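Long-range contacts in Sec-alkylsulfatase (PDB 4AXH), which hydrolyses secondary alkyl sulfates enantioselectively with strict inversion of configuration, using two zinc ions, to give (S)-alcohols and sulfate: residues A[557-562]-A[647-652]; A[567-572]-A[586-591]; A[605-610]-A[631-636]; A[256-261]-A[538-543]. One frame throughout, in Å; residues are numbered along the deposited sequence.

Contact 1: A[557-562]-A[647-652]; sequences AIRLDT and GLLDSF
The Arg559 guanidinium has Leu649 CB over one face and the carbonyl oxygen of Asp650 in plane at its edge. The Phe652 ring has the carbonyl oxygen of Ile558 at its edge, in plane. Arg559 CG approaches this ring obliquely, 3.7 Å from Phe652 CE2. The contact lies in the SCP2-like C-terminal domain. It joins the end of helix 549-559 to the chain leaving the domain's last helix, 640-646. Arg559 grips side-on. NE donates to Asp650 O at 2.6 Å, nearly in line with the C=O bond, and NH2 reaches the same oxygen from above the carbonyl plane. A bend at chi3 (58°) turns the guanidinium back to this oxygen. Asp650 N returns a bond to Arg559 O at 2.8 Å. Leu560, the first residue beyond the helix, forms a single beta bridge with Leu649, and its CD1 packs on Leu648 CB at 3.8 Å. Asn385 of the second subunit hydrogen-bonds Ile558 O. The Asp561 and Asp650 carboxylates come close, and Lys564 is a long, weak ion partner of both; Lys389 of the second subunit is another for Asp650. Nearby, Asp561 N donates to Leu648 O at 3.0 Å, with an N-H...O angle of 165°.

Contact 2: A[567-572]-A[586-591]; sequences GHDMTL and TLRNGV
This is an antiparallel strand pairing in the five-stranded sheet of the C-terminal domain, at the open end of the hairpin formed by strands 570-576 and 581-588. Met570 and Leu587 make the hydrogen-bonded pair. Leu587 N donates to Met570 O at 2.8 Å, and Met570 N donates to Leu587 O at 3.1 Å. Thr571 and Thr586 form the next, non-hydrogen-bonded pair, with Thr571 CG2 4.0 Å from Thr586 CB.

Met570 and Leu587 put their side chains on the buried face. Met570 CG stands between its backbone N and carbonyl carbon (chi1 56°), and meets Leu587 CD2 at 3.9 Å. The same Leu587 CD2 lies 3.4 Å from His568 O. Helix 640-646 covers Met570 on this face, through Lys641 and Glu644. Glu644 also holds His568 ND1.

Beyond the strands, Asp569 OD1 accepts a weak bond from Asn589 N at 3.3 Å. Asp569 OD2 lies beside Arg588 CG, in the aliphatic part of that chain, and its charge does not meet the guanidinium. The guanidinium of Arg588 forms salt bridges with Asp371 and Asp374 of the second subunit. Arg588 to Val591 is a type I' turn, closed by Val591 N donating to Arg588 O. Its tight reversal leads directly into strand 591-596, as is typical of a two-residue beta hairpin in a meandering antiparallel sheet.

Contact 3: A[605-610]-A[631-636]; sequences VTVKLT and GTVKLD
Val607 CG1 touches both Val633 CG1, at 3.7 Å, and Leu635 CD2, at 3.8 Å. These three side chains make the tightly packed face of the contact. Val607 has CG1 anti to its backbone N (chi1 -159°), which directs this branch across to the neighbouring strand. Val607 and Leu635 lie side by side and point the same way, whereas Val607 and Val633 are angled across each other. Leu642 of helix 640-646 covers Val607 and Leu635, and Ile628 of helix 624-630 touches Val633 and Leu635. At the end of the row, Leu609 CB rests 3.7 Å from Thr632 O.

The backbones belong to the five-stranded sheet of the SCP2-like C-terminal domain. Strand 605-609 runs antiparallel to strand 634-637, the outermost strand on this side. Two helices, 611-618 and 624-630, connect them. Thr610 caps the first helix, and Gly631, with positive phi, follows the second. Lys608 N donates to Lys634 O at 3.0 Å, and Lys634 N returns a bond to Lys608 O. Thr606 and Asp636 form another hydrogen-bonded pair: Asp636 N donates to Thr606 O at 3.1 Å.

The other face is looser and more exposed, though Thr606 still packs on Asn573 and Val575. It carries Thr606, Lys608, Lys634 and Asp636. The lysine chains meet loosely, with Lys608 CB 4.4 Å from Lys634 CB. Their ammonium groups are apart: Lys608 NZ is 6.3 Å from Lys634 NZ. Thr606 OG1 donates to Asp636 OD2 at 3.2 Å, but this bond is doubtful because Asp636 has two conformers.

Contact 4: A[256-261]-A[538-543]; sequences NATNTL and RGKSEM
Asn259 has CG anti to its carbonyl carbon (chi1 -50°), and Ser541 has OG anti to its backbone N (chi1 157°). These torsions lay the Asn259 side chain along Ser541, with Asn259 CB 3.3 Å from Ser541 OG and Asn259 OD1 3.2 Å from Ser541 CB. The contact is a loop-to-loop interface. It joins the metallo-beta-lactamase region to the loop between helices 515-529 and 549-559, within the C-terminal family region. A bend at chi2 swings Arg538 back, so that its CD lies 3.2 Å from Asn259 OD1; a second bend, at chi3, directs the guanidinium. That oxygen is near the guanidinium plane, at its edge, and the amide is turned 69° from this plane. Asn259 ND2 is held by Thr151 O. The Arg538 side chain comes within about 4 Å of that of Arg323, which binds sulfate.

The backbones are joined sparsely: Glu542 N makes a weak bond to Asn259 O at 3.5 Å. The Lys540 chain runs along 256-258. Its CB meets Ala257 O at 3.3 Å and also touches Thr258 CG2, and its NZ forms a salt bridge with Glu79. At the far end Leu261 and Met543 cross at about a right angle, with Leu261 CD1 3.8 Å from Met543 SD.

How the contacts relate
Contacts 1, 2 and 3 all belong to the C-terminal domain. Contact 1 brings together its early and late parts, and contacts 2 and 3 fall between them in sequence. Contacts 1 and 2 have centres 13 Å apart and touch: Leu560 CD2 packs 3.6 Å from Leu587 CD1. Both also meet the second subunit. Contacts 2 and 3 share one sheet through the adjacent strands 570-576 and 605-609, with centres 19 Å apart. Contact 4 stands apart, 25 Å from contact 1 between centres. It is the one near the active site: the Arg538 side chain lies about 12 Å from a zinc ion. The other three lie away from the annotated metal and sulfate sites.

Contact 1: A[557-562]-A[647-652]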
loop_
_atom_site.group_PDB
_atom_site.type_symbol
_atom_site.label_atom_id
_atom_site.label_comp_id
_atom_site.label_asym_id
_atom_site.label_seq_id
_atom_site.Cartn_x
_atom_site.Cartn_y
_atom_site.Cartn_z
ATOM N N ALA A 557 -0.158 10.222 20.394
ATOM C CA ALA A 557 -1.417 9.519 20.079
ATOM C C ALA A 557 -1.169 8.017 19.871
ATOM O O ALA A 557 -2.067 7.204 20.114
ATOM C CB ALA A 557 -2.068 10.123 18.846
ATOM N N ILE A 558 0.067 7.671 19.441
ATOM C CA ILE A 558 0.585 6.323 19.199
ATOM C C ILE A 558 1.132 5.733 20.518
ATOM O O ILE A 558 0.934 4.550 20.783
ATOM C CB ILE A 558 1.653 6.401 18.053
ATOM C CG1 ILE A 558 0.975 6.486 16.680
ATOM C CG2 ILE A 558 2.671 5.257 18.110
ATOM C CD1 ILE A 558 1.817 7.094 15.576
ATOM N N ARG A 559 1.819 6.561 21.321
ATOM C CA ARG A 559 2.391 6.190 22.623
ATOM C C ARG A 559 1.303 5.997 23.702
ATOM O O ARG A 559 1.470 5.171 24.599
ATOM C CB ARG A 559 3.407 7.245 23.080
ATOM C CG ARG A 559 4.741 7.127 22.353
ATOM C CD ARG A 559 5.792 7.999 22.978
ATOM N NE ARG A 559 5.979 7.652 24.384
ATOM C CZ ARG A 559 6.533 8.455 25.278
ATOM N NH1 ARG A 559 6.985 9.648 24.915
ATOM N NH2 ARG A 559 6.659 8.062 26.538
ATOM N N LEU A 560 0.184 6.745 23.596
ATOM C CA LEU A 560 -0.947 6.650 24.512
ATOM C C LEU A 560 -1.451 5.204 24.632
ATOM O O LEU A 560 -1.658 4.520 23.619
ATOM C CB LEU A 560 -2.080 7.597 24.076
ATOM C CG LEU A 560 -3.306 7.675 24.991
ATOM C CD1 LEU A 560 -3.036 8.566 26.168
ATOM C CD2 LEU A 560 -4.490 8.189 24.242
ATOM N N ASP A 561 -1.600 4.752 25.884
ATOM C CA ASP A 561 -2.064 3.425 26.251
ATOM C C ASP A 561 -3.564 3.474 26.466
ATOM O O ASP A 561 -4.022 3.835 27.554
ATOM C CB ASP A 561 -1.348 2.933 27.524
ATOM C CG ASP A 561 -1.569 1.470 27.908
ATOM O OD1 ASP A 561 -2.414 0.793 27.259
ATOM O OD2 ASP A 561 -0.864 0.987 28.824
ATOM N N THR A 562 -4.319 3.081 25.423
ATOM C CA THR A 562 -5.780 3.023 25.369
ATOM C C THR A 562 -6.398 2.383 26.618
ATOM O O THR A 562 -7.340 2.944 27.171
ATOM C CB THR A 562 -6.210 2.345 24.066
ATOM O OG1 THR A 562 -5.677 3.106 22.990
ATOM C CG2 THR A 562 -7.715 2.238 23.920
ATOM N N GLY A 647 1.241 10.433 32.195
ATOM C CA GLY A 647 1.270 9.177 32.940
ATOM C C GLY A 647 0.643 8.028 32.185
ATOM O O GLY A 647 0.833 6.864 32.545
ATOM N N LEU A 648 -0.095 8.360 31.120
ATOM C CA LEU A 648 -0.810 7.421 30.250
ATOM C C LEU A 648 -0.017 7.055 28.987
ATOM O O LEU A 648 -0.508 6.302 28.145
ATOM C CB LEU A 648 -2.176 8.032 29.868
ATOM C CG LEU A 648 -3.123 8.308 31.030
ATOM C CD1 LEU A 648 -4.244 9.221 30.611
ATOM C CD2 LEU A 648 -3.630 7.014 31.640
ATOM N N LEU A 649 1.209 7.573 28.877
ATOM C CA LEU A 649 2.100 7.391 27.746
ATOM C C LEU A 649 3.032 6.202 27.924
ATOM O O LEU A 649 3.826 6.186 28.863
ATOM C CB LEU A 649 2.930 8.675 27.613
ATOM C CG LEU A 649 2.557 9.691 26.551
ATOM C CD1 LEU A 649 1.045 9.769 26.308
ATOM C CD2 LEU A 649 3.141 11.044 26.894
ATOM N N ASP A 650 2.968 5.222 27.000
ATOM C CA ASP A 650 3.872 4.051 26.987
ATOM C C ASP A 650 5.259 4.468 26.439
ATOM O O ASP A 650 5.408 5.559 25.877
ATOM C CB ASP A 650 3.336 2.925 26.066
ATOM C CG ASP A 650 2.099 2.152 26.516
ATOM O OD1 ASP A 650 2.092 1.646 27.675
ATOM O OD2 ASP A 650 1.196 1.933 25.668
ATOM N N SER A 651 6.251 3.577 26.570
ATOM C CA SER A 651 7.604 3.757 26.030
ATOM C C SER A 651 8.020 2.501 25.241
ATOM O O SER A 651 7.766 1.375 25.683
ATOM C CB SER A 651 8.610 4.104 27.126
ATOM O OG SER A 651 8.821 5.507 27.190
ATOM N N PHE A 652 8.574 2.700 24.044
ATOM C CA PHE A 652 8.923 1.583 23.171
ATOM C C PHE A 652 10.392 1.319 23.126
ATOM O O PHE A 652 11.179 2.253 23.010
ATOM C CB PHE A 652 8.404 1.797 21.741
ATOM C CG PHE A 652 6.955 2.202 21.579
ATOM C CD1 PHE A 652 5.923 1.332 21.925
ATOM C CD2 PHE A 652 6.620 3.438 21.048
ATOM C CE1 PHE A 652 4.579 1.715 21.781
ATOM C CE2 PHE A 652 5.284 3.812 20.892
ATOM C CZ PHE A 652 4.272 2.952 21.262
#

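Contact 2: A[567-572]-A[586-591]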
loop_
_atom_site.group_PDB
_atom_site.type_symbol
_atom_site.label_atom_id
_atom_site.label_comp_id
_atom_site.label_asym_id
_atom_site.label_seq_id
_atom_site.Cartn_x
_atom_site.Cartn_y
_atom_site.Cartn_z
ATOM N N GLY A 567 -11.461 6.327 30.598
ATOM C CA GLY A 567 -12.041 6.994 31.752
ATOM C C GLY A 567 -11.226 8.178 32.231
ATOM O O GLY A 567 -11.423 8.646 33.354
ATOM N N HIS A 568 -10.295 8.664 31.397
ATOM C CA HIS A 568 -9.461 9.826 31.714
ATOM C C HIS A 568 -9.667 10.947 30.679
ATOM O O HIS A 568 -8.764 11.761 30.458
ATOM C CB HIS A 568 -7.979 9.423 31.849
ATOM C CG HIS A 568 -7.684 8.603 33.066
ATOM N ND1 HIS A 568 -7.185 9.181 34.224
ATOM C CD2 HIS A 568 -7.829 7.271 33.268
ATOM C CE1 HIS A 568 -7.038 8.188 35.086
ATOM N NE2 HIS A 568 -7.413 7.019 34.557
ATOM N N ASP A 569 -10.876 10.996 30.068
ATOM C CA ASP A 569 -11.262 11.973 29.055
ATOM C C ASP A 569 -10.975 13.374 29.519
ATOM O O ASP A 569 -11.227 13.698 30.676
ATOM C CB ASP A 569 -12.740 11.814 28.666
ATOM C CG ASP A 569 -13.116 10.483 28.010
ATOM O OD1 ASP A 569 -12.305 9.526 28.076
ATOM O OD2 ASP A 569 -14.218 10.397 27.434
ATOM N N MET A 570 -10.381 14.179 28.634
ATOM C CA MET A 570 -9.926 15.547 28.872
ATOM C C MET A 570 -9.565 16.215 27.552
ATOM O O MET A 570 -9.410 15.536 26.540
ATOM C CB MET A 570 -8.674 15.545 29.779
ATOM C CG MET A 570 -7.541 14.700 29.233
ATOM S SD MET A 570 -5.946 14.935 30.034
ATOM C CE MET A 570 -5.975 13.563 31.183
ATOM N N THR A 571 -9.382 17.541 27.585
ATOM C CA THR A 571 -8.981 18.375 26.452
ATOM C C THR A 571 -7.830 19.239 26.917
ATOM O O THR A 571 -7.865 19.759 28.032
ATOM C CB THR A 571 -10.136 19.228 25.947
ATOM O OG1 THR A 571 -10.676 19.958 27.047
ATOM C CG2 THR A 571 -11.225 18.405 25.269
ATOM N N LEU A 572 -6.798 19.374 26.086
ATOM C CA LEU A 572 -5.599 20.123 26.437
ATOM C C LEU A 572 -5.214 21.078 25.322
ATOM O O LEU A 572 -4.837 20.627 24.241
ATOM C CB LEU A 572 -4.412 19.159 26.722
ATOM C CG LEU A 572 -4.588 18.020 27.764
ATOM C CD1 LEU A 572 -5.191 16.758 27.126
ATOM C CD2 LEU A 572 -3.249 17.646 28.385
ATOM N N THR A 586 -7.405 16.492 22.338
ATOM C CA THR A 586 -8.621 15.905 22.908
ATOM C C THR A 586 -8.402 14.415 23.144
ATOM O O THR A 586 -7.948 13.718 22.238
ATOM C CB THR A 586 -9.936 16.292 22.160
ATOM O OG1 THR A 586 -10.826 15.170 22.122
ATOM C CG2 THR A 586 -9.715 16.867 20.745
ATOM N N LEU A 587 -8.646 13.948 24.383
ATOM C CA LEU A 587 -8.506 12.539 24.795
ATOM C C LEU A 587 -9.887 12.024 25.118
ATOM O O LEU A 587 -10.502 12.480 26.077
ATOM C CB LEU A 587 -7.553 12.379 26.006
ATOM C CG LEU A 587 -7.571 11.039 26.774
ATOM C CD1 LEU A 587 -7.244 9.859 25.873
ATOM C CD2 LEU A 587 -6.615 11.080 27.955
ATOM N N ARG A 588 -10.388 11.110 24.295
ATOM C CA ARG A 588 -11.738 10.568 24.434
ATOM C C ARG A 588 -11.706 9.100 24.130
ATOM O O ARG A 588 -11.133 8.698 23.123
ATOM C CB ARG A 588 -12.691 11.289 23.464
ATOM C CG ARG A 588 -14.113 11.344 23.950
ATOM C CD ARG A 588 -14.951 12.275 23.095
ATOM N NE ARG A 588 -15.571 11.529 22.010
ATOM C CZ ARG A 588 -16.860 11.210 21.954
ATOM N NH1 ARG A 588 -17.694 11.610 22.907
ATOM N NH2 ARG A 588 -17.329 10.509 20.936
ATOM N N ASN A 589 -12.306 8.295 25.003
ATOM C CA ASN A 589 -12.380 6.837 24.884
ATOM C C ASN A 589 -10.990 6.207 24.737
ATOM O O ASN A 589 -10.838 5.243 23.997
ATOM C CB ASN A 589 -13.308 6.437 23.719
ATOM C CG ASN A 589 -14.741 6.806 23.929
ATOM O OD1 ASN A 589 -15.368 6.359 24.889
ATOM N ND2 ASN A 589 -15.316 7.579 23.010
ATOM N N GLY A 590 -9.989 6.790 25.400
ATOM C CA GLY A 590 -8.594 6.339 25.340
ATOM C C GLY A 590 -7.923 6.511 23.984
ATOM O O GLY A 590 -6.961 5.797 23.663
ATOM N N VAL A 591 -8.456 7.465 23.177
ATOM C CA VAL A 591 -8.029 7.843 21.826
ATOM C C VAL A 591 -7.659 9.334 21.843
ATOM O O VAL A 591 -8.472 10.178 22.250
ATOM C CB VAL A 591 -9.133 7.545 20.760
ATOM C CG1 VAL A 591 -8.667 7.878 19.352
ATOM C CG2 VAL A 591 -9.629 6.100 20.830
#

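Contact 3: A[605-610]-A[631-636]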
loop_
_atom_site.group_PDB
_atom_site.type_symbol
_atom_site.label_atom_id
_atom_site.label_comp_id
_atom_site.label_asym_id
_atom_site.label_seq_id
_atom_site.Cartn_x
_atom_site.Cartn_y
_atom_site.Cartn_z
ATOM N N VAL A 605 -7.214 22.176 30.471
ATOM C CA VAL A 605 -5.883 22.730 30.753
ATOM C C VAL A 605 -5.369 23.458 29.510
ATOM O O VAL A 605 -5.763 23.107 28.398
ATOM C CB VAL A 605 -4.882 21.624 31.189
ATOM C CG1 VAL A 605 -3.964 22.090 32.295
ATOM C CG2 VAL A 605 -5.575 20.333 31.550
ATOM N N THR A 606 -4.503 24.476 29.700
ATOM C CA THR A 606 -3.867 25.260 28.634
ATOM C C THR A 606 -2.374 25.292 28.930
ATOM O O THR A 606 -1.980 25.621 30.042
ATOM C CB THR A 606 -4.562 26.625 28.435
ATOM O OG1 THR A 606 -5.956 26.401 28.186
ATOM C CG2 THR A 606 -3.952 27.450 27.290
ATOM N N VAL A 607 -1.558 24.844 27.977
ATOM C CA VAL A 607 -0.111 24.710 28.157
ATOM C C VAL A 607 0.688 25.701 27.301
ATOM O O VAL A 607 0.882 25.476 26.104
ATOM C CB VAL A 607 0.368 23.238 27.954
ATOM C CG1 VAL A 607 1.717 23.004 28.619
ATOM C CG2 VAL A 607 -0.660 22.218 28.458
ATOM N N LYS A 608 1.152 26.793 27.928
ATOM C CA LYS A 608 1.977 27.814 27.280
ATOM C C LYS A 608 3.451 27.451 27.487
ATOM O O LYS A 608 3.879 27.277 28.629
ATOM C CB LYS A 608 1.696 29.215 27.850
ATOM C CG LYS A 608 0.242 29.688 27.727
ATOM C CD LYS A 608 0.134 31.219 27.592
ATOM C CE LYS A 608 0.548 32.021 28.814
ATOM N NZ LYS A 608 0.833 33.442 28.471
ATOM N N LEU A 609 4.209 27.304 26.381
ATOM C CA LEU A 609 5.633 26.934 26.339
ATOM C C LEU A 609 6.188 27.269 24.977
ATOM O O LEU A 609 5.453 27.761 24.121
ATOM C CB LEU A 609 5.825 25.418 26.628
ATOM C CG LEU A 609 5.419 24.370 25.551
ATOM C CD1 LEU A 609 5.811 22.981 25.986
ATOM C CD2 LEU A 609 3.923 24.360 25.279
ATOM N N THR A 610 7.471 26.977 24.762
ATOM C CA THR A 610 8.140 27.184 23.477
ATOM C C THR A 610 8.569 25.822 22.906
ATOM O O THR A 610 8.676 24.858 23.674
ATOM C CB THR A 610 9.341 28.150 23.621
ATOM O OG1 THR A 610 10.416 27.506 24.307
ATOM C CG2 THR A 610 8.975 29.449 24.307
ATOM N N GLY A 631 9.254 28.157 35.324
ATOM C CA GLY A 631 8.453 29.163 34.633
ATOM C C GLY A 631 8.326 28.928 33.134
ATOM O O GLY A 631 7.515 29.590 32.475
ATOM N N THR A 632 9.130 27.972 32.590
ATOM C CA THR A 632 9.181 27.573 31.171
ATOM C C THR A 632 7.894 26.900 30.674
ATOM O O THR A 632 7.689 26.778 29.464
ATOM C CB THR A 632 10.424 26.725 30.869
ATOM O OG1 THR A 632 10.576 25.698 31.856
ATOM C CG2 THR A 632 11.676 27.554 30.766
ATOM N N VAL A 633 7.052 26.438 31.605
ATOM C CA VAL A 633 5.754 25.836 31.320
ATOM C C VAL A 633 4.704 26.496 32.224
ATOM O O VAL A 633 4.628 26.197 33.419
ATOM C CB VAL A 633 5.728 24.279 31.410
ATOM C CG1 VAL A 633 4.324 23.735 31.156
ATOM C CG2 VAL A 633 6.716 23.653 30.435
ATOM N N LYS A 634 3.919 27.416 31.659
ATOM C CA LYS A 634 2.849 28.094 32.389
ATOM C C LYS A 634 1.523 27.390 32.099
ATOM O O LYS A 634 1.251 27.040 30.946
ATOM C CB LYS A 634 2.788 29.593 32.048
ATOM C CG LYS A 634 4.000 30.377 32.543
ATOM C CD LYS A 634 3.754 31.872 32.501
ATOM C CE LYS A 634 5.034 32.642 32.716
ATOM N NZ LYS A 634 4.791 33.963 33.345
ATOM N N LEU A 635 0.721 27.150 33.146
ATOM C CA LEU A 635 -0.550 26.451 32.997
ATOM C C LEU A 635 -1.775 27.249 33.430
ATOM O O LEU A 635 -1.754 27.928 34.463
ATOM C CB LEU A 635 -0.554 25.114 33.756
ATOM C CG LEU A 635 0.659 24.205 33.674
ATOM C CD1 LEU A 635 0.563 23.139 34.732
ATOM C CD2 LEU A 635 0.778 23.551 32.308
ATOM N N ASP A 636 -2.850 27.124 32.626
ATOM C CA ASP A 636 -4.175 27.722 32.835
ATOM C C ASP A 636 -5.133 26.541 33.013
ATOM O O ASP A 636 -4.951 25.503 32.366
ATOM C CB ASP A 636 -4.578 28.599 31.625
ATOM C CG ASP A 636 -6.066 28.898 31.479
ATOM O OD1 ASP A 636 -6.571 29.771 32.214
ATOM O OD2 ASP A 636 -6.716 28.273 30.610
#

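Contact 4: A[256-261]-A[538-543]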
loop_
_atom_site.group_PDB
_atom_site.type_symbol
_atom_site.label_atom_id
_atom_site.label_comp_id
_atom_site.label_asym_id
_atom_site.label_seq_id
_atom_site.Cartn_x
_atom_site.Cartn_y
_atom_site.Cartn_z
ATOM N N ASN A 256 27.735 3.638 14.892
ATOM C CA ASN A 256 28.121 4.588 15.944
ATOM C C ASN A 256 28.345 6.032 15.428
ATOM O O ASN A 256 29.265 6.736 15.877
ATOM C CB ASN A 256 29.376 4.055 16.684
ATOM C CG ASN A 256 29.243 2.652 17.218
ATOM O OD1 ASN A 256 28.457 2.398 18.130
ATOM N ND2 ASN A 256 30.017 1.710 16.660
ATOM N N ALA A 257 27.487 6.490 14.512
ATOM C CA ALA A 257 27.701 7.803 13.923
ATOM C C ALA A 257 26.600 8.845 14.123
ATOM O O ALA A 257 25.566 8.569 14.750
ATOM C CB ALA A 257 28.052 7.645 12.469
ATOM N N THR A 258 26.833 10.062 13.608
ATOM C CA THR A 258 25.886 11.151 13.794
ATOM C C THR A 258 25.130 11.500 12.497
ATOM O O THR A 258 25.767 11.749 11.468
ATOM C CB THR A 258 26.622 12.347 14.412
ATOM O OG1 THR A 258 27.594 12.794 13.472
ATOM C CG2 THR A 258 27.361 11.986 15.696
ATOM N N ASN A 259 23.774 11.523 12.561
ATOM C CA ASN A 259 22.911 11.894 11.443
ATOM C C ASN A 259 22.390 13.327 11.648
ATOM O O ASN A 259 21.888 13.698 12.722
ATOM C CB ASN A 259 21.758 10.906 11.263
ATOM C CG ASN A 259 22.176 9.458 11.226
ATOM O OD1 ASN A 259 21.733 8.627 12.037
ATOM N ND2 ASN A 259 23.081 9.127 10.312
ATOM N N THR A 260 22.552 14.143 10.601
ATOM C CA THR A 260 22.227 15.564 10.615
ATOM C C THR A 260 21.154 15.925 9.605
ATOM O O THR A 260 20.885 15.165 8.675
ATOM C CB THR A 260 23.513 16.426 10.404
ATOM O OG1 THR A 260 23.853 16.460 9.018
ATOM C CG2 THR A 260 24.702 15.980 11.267
ATOM N N LEU A 261 20.555 17.105 9.788
ATOM C CA LEU A 261 19.539 17.637 8.898
ATOM C C LEU A 261 19.732 19.131 8.774
ATOM O O LEU A 261 19.419 19.852 9.709
ATOM C CB LEU A 261 18.143 17.332 9.440
ATOM C CG LEU A 261 17.076 17.017 8.417
ATOM C CD1 LEU A 261 15.930 16.226 9.059
ATOM C CD2 LEU A 261 16.574 18.256 7.751
ATOM N N ARG A 538 21.617 5.538 15.926
ATOM C CA ARG A 538 20.733 6.703 15.819
ATOM C C ARG A 538 20.655 7.469 17.170
ATOM O O ARG A 538 19.902 8.445 17.293
ATOM C CB ARG A 538 19.334 6.285 15.295
ATOM C CG ARG A 538 18.699 7.256 14.292
ATOM C CD ARG A 538 19.100 6.978 12.850
ATOM N NE ARG A 538 18.115 6.158 12.141
ATOM C CZ ARG A 538 18.281 5.676 10.912
ATOM N NH1 ARG A 538 19.405 5.910 10.244
ATOM N NH2 ARG A 538 17.323 4.955 10.341
ATOM N N GLY A 539 21.451 7.011 18.148
ATOM C CA GLY A 539 21.594 7.587 19.480
ATOM C C GLY A 539 22.452 8.836 19.463
ATOM O O GLY A 539 22.229 9.753 20.260
ATOM N N LYS A 540 23.446 8.884 18.548
ATOM C CA LYS A 540 24.294 10.061 18.347
ATOM C C LYS A 540 23.602 11.033 17.359
ATOM O O LYS A 540 23.954 12.213 17.299
ATOM C CB LYS A 540 25.684 9.641 17.858
ATOM C CG LYS A 540 26.660 9.321 18.973
ATOM C CD LYS A 540 27.820 8.491 18.457
ATOM C CE LYS A 540 28.902 8.283 19.482
ATOM N NZ LYS A 540 28.460 7.501 20.665
ATOM N N SER A 541 22.593 10.521 16.619
ATOM C CA SER A 541 21.788 11.250 15.640
ATOM C C SER A 541 20.728 12.144 16.286
ATOM O O SER A 541 19.847 11.654 16.996
ATOM C CB SER A 541 21.110 10.270 14.695
ATOM O OG SER A 541 19.958 10.826 14.084
ATOM N N GLU A 542 20.769 13.443 15.988
ATOM C CA GLU A 542 19.812 14.417 16.522
ATOM C C GLU A 542 18.722 14.741 15.473
ATOM O O GLU A 542 18.439 15.902 15.193
ATOM C CB GLU A 542 20.547 15.694 16.986
ATOM C CG GLU A 542 21.687 15.483 17.978
ATOM C CD GLU A 542 22.709 16.605 18.021
ATOM O OE1 GLU A 542 22.410 17.658 18.629
ATOM O OE2 GLU A 542 23.815 16.423 17.462
ATOM N N MET A 543 18.136 13.699 14.880
ATOM C CA MET A 543 17.104 13.848 13.853
ATOM C C MET A 543 15.780 14.315 14.444
ATOM O O MET A 543 15.190 15.232 13.886
ATOM C CB MET A 543 16.932 12.551 13.056
ATOM C CG MET A 543 17.909 12.403 11.896
ATOM S SD MET A 543 17.221 12.933 10.331
ATOM C CE MET A 543 15.911 11.719 10.170
#